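Local atomic coordinates of phosphoribosylaminoimidazole-succinocarboxamide synthase (Saccharomyces cerevisiae, PDB entry 2CNV), a protein that catalyses the ATP-dependent joining of CAIR and aspartate to give SAICAR, a step of de novo purine biosynthesis. Residues Pro116-Val121 / Asp215-Phe220. Sequence-based numbering, arbitrary orientation. Where two conformers were deposited one is given.
With SSS (N-{[5-amino-1-(5-O-phosphono-beta-D-arabinofuranosyl)-1H-imidazol-4-yl]carbonyl}-L-aspartic acid), chain D.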
# COMPACT_ATOMS: atom_id res chain seq x y z
N PRO A 116 -14.62 5.85 5.29
CA PRO A 116 -14.20 6.64 4.11
C PRO A 116 -13.13 7.70 4.40
O PRO A 116 -13.37 8.90 4.24
CB PRO A 116 -15.52 7.29 3.64
CG PRO A 116 -16.37 7.35 4.85
CD PRO A 116 -15.99 6.19 5.72
N LEU A 117 -11.96 7.23 4.83
CA LEU A 117 -10.79 8.07 5.05
C LEU A 117 -9.57 7.34 4.53
O LEU A 117 -9.49 6.10 4.61
CB LEU A 117 -10.55 8.32 6.54
CG LEU A 117 -11.47 9.17 7.41
CD1 LEU A 117 -11.00 9.05 8.86
CD2 LEU A 117 -11.44 10.64 6.97
N GLU A 118 -8.61 8.10 4.02
CA GLU A 118 -7.28 7.58 3.82
C GLU A 118 -6.49 7.83 5.09
O GLU A 118 -6.16 8.96 5.42
CB GLU A 118 -6.61 8.24 2.60
CG GLU A 118 -7.46 8.27 1.32
CD GLU A 118 -7.84 6.89 0.81
OE1 GLU A 118 -6.96 6.19 0.26
OE2 GLU A 118 -9.02 6.50 0.93
N VAL A 119 -6.23 6.75 5.82
CA VAL A 119 -5.61 6.85 7.13
C VAL A 119 -4.10 6.81 6.98
O VAL A 119 -3.47 5.76 7.05
CB VAL A 119 -6.13 5.75 8.09
CG1 VAL A 119 -5.57 5.96 9.50
CG2 VAL A 119 -7.65 5.76 8.11
N ILE A 120 -3.54 8.00 6.77
CA ILE A 120 -2.11 8.17 6.55
C ILE A 120 -1.45 8.45 7.89
O ILE A 120 -1.96 9.23 8.71
CB ILE A 120 -1.86 9.35 5.56
CG1 ILE A 120 -2.40 8.98 4.17
CG2 ILE A 120 -0.38 9.74 5.51
CD1 ILE A 120 -2.62 10.18 3.25
N VAL A 121 -0.32 7.78 8.12
CA VAL A 121 0.52 8.06 9.28
C VAL A 121 1.90 8.40 8.74
O VAL A 121 2.41 7.67 7.88
CB VAL A 121 0.60 6.87 10.25
CG1 VAL A 121 1.56 7.17 11.40
CG2 VAL A 121 -0.79 6.53 10.80
N ASP A 215 6.33 6.86 5.77
CA ASP A 215 4.91 7.07 5.99
C ASP A 215 4.15 5.94 5.31
O ASP A 215 4.75 5.14 4.56
CB ASP A 215 4.46 8.45 5.48
CG ASP A 215 4.85 8.70 4.02
OD1 ASP A 215 4.71 7.77 3.20
OD2 ASP A 215 5.28 9.82 3.69
N THR A 216 2.85 5.84 5.56
CA THR A 216 2.04 4.78 5.00
C THR A 216 0.58 5.20 4.97
O THR A 216 0.14 6.01 5.79
CB THR A 216 2.18 3.44 5.79
OG1 THR A 216 1.67 2.35 5.02
CG2 THR A 216 1.46 3.50 7.13
N LYS A 217 -0.16 4.62 4.04
CA LYS A 217 -1.59 4.84 3.94
C LYS A 217 -2.32 3.55 4.29
O LYS A 217 -2.19 2.56 3.58
CB LYS A 217 -1.94 5.32 2.53
CG LYS A 217 -3.41 5.64 2.28
CD LYS A 217 -3.59 6.47 1.01
CE LYS A 217 -3.43 5.62 -0.25
NZ LYS A 217 -3.29 6.45 -1.49
N PHE A 218 -3.05 3.55 5.40
CA PHE A 218 -3.90 2.41 5.74
C PHE A 218 -5.32 2.69 5.28
O PHE A 218 -5.72 3.85 5.14
CB PHE A 218 -3.95 2.19 7.27
CG PHE A 218 -2.65 1.77 7.90
CD1 PHE A 218 -2.06 0.55 7.58
CD2 PHE A 218 -2.06 2.56 8.88
CE1 PHE A 218 -0.87 0.16 8.19
CE2 PHE A 218 -0.88 2.17 9.49
CZ PHE A 218 -0.28 0.97 9.15
N GLU A 219 -6.07 1.63 5.04
CA GLU A 219 -7.52 1.73 4.98
C GLU A 219 -8.09 0.85 6.07
O GLU A 219 -7.63 -0.28 6.27
CB GLU A 219 -8.07 1.32 3.61
CG GLU A 219 -9.57 1.59 3.48
CD GLU A 219 -10.13 1.27 2.10
OE1 GLU A 219 -9.34 1.15 1.14
OE2 GLU A 219 -11.37 1.16 1.97
N PHE A 220 -9.08 1.37 6.78
CA PHE A 220 -9.71 0.64 7.86
C PHE A 220 -11.19 0.49 7.57
O PHE A 220 -11.79 1.30 6.87
CB PHE A 220 -9.55 1.38 9.19
CG PHE A 220 -8.17 1.30 9.78
CD1 PHE A 220 -7.72 0.12 10.38
CD2 PHE A 220 -7.34 2.41 9.78
CE1 PHE A 220 -6.44 0.06 10.95
CE2 PHE A 220 -6.06 2.35 10.34
CZ PHE A 220 -5.61 1.18 10.93
PA SSS D . 1.90 12.51 0.12
O1A SSS D . 2.45 12.45 -1.28
O2A SSS D . 0.60 13.29 0.22
O3A SSS D . 2.91 12.84 1.17
O5' SSS D . 1.47 11.00 0.44
C5' SSS D . 0.60 10.67 1.52
C4' SSS D . 0.50 9.15 1.62
O4' SSS D . 0.22 8.63 0.33
C1' SSS D . 0.91 7.39 0.16
N9 SSS D . 1.24 7.11 -1.27
C4 SSS D . 1.55 7.94 -2.27
O6 SSS D . 1.81 8.99 -5.04
N3 SSS D . 1.69 9.30 -2.15
C6 SSS D . 2.12 7.84 -4.76
N6 SSS D . 2.79 7.04 -5.60
C61 SSS D . 3.23 7.46 -6.93
C62 SSS D . 2.17 7.27 -7.97
C63 SSS D . 4.44 6.57 -7.22
C64 SSS D . 5.72 7.38 -7.13
O65 SSS D . 2.49 7.39 -9.17
O66 SSS D . 1.00 6.99 -7.63
O67 SSS D . 6.46 7.20 -6.14
O68 SSS D . 5.99 8.20 -8.04
C5 SSS D . 1.74 7.24 -3.45
N7 SSS D . 1.52 5.95 -3.14
C8 SSS D . 1.21 5.89 -1.82
C2' SSS D . 2.08 7.37 1.13
O2' SSS D . 3.37 7.55 0.56
C3' SSS D . 1.81 8.51 2.08
O3' SSS D . 1.69 7.89 3.35
O HOH W 1 -10.07 3.92 6.17
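V119 and V121 pair with F218 and T216 as hydrogen-bonded antiparallel partners, each exchanging two backbone bonds, with F218 N to V119 O at 2.8 Å. Between them, I120 faces K217 as a non-hydrogen-bonded pair, and I120 CA lies 3.2 Å from T216 O in a CA-H...O contact. Where the strands part, a water accepts from F220 N and bonds to L117 O, linking the two backbones.

Beta-branched V119 suits the buried face: with CG1 anti to the backbone N (chi1 -175°), that methyl meets the edge of the F220 ring, 3.7 Å from CE2. On the ligand side, the flexible methylenes of K217 slant across E118; in the conformer given, E118 OE1 is 4.1 Å from K217 NZ, beyond a salt bridge, though a second conformer leaves this doubtful.

The carboxylate of D215 suits a sugar diol: OD1 accepts a hydrogen bond from O2' of the bound SSS at 3.0 Å and a weak one from O3', while OD2 pairs with R242. I120 rests CD1 on C4' and C5' of SSS; an alanine here would probably leave that side of the sugar and K217 CG without their apolar neighbour.

Strands 153-163 and 228-245 flank the pair within the mixed sheet, and helix 185-208 packs on V119 and V121.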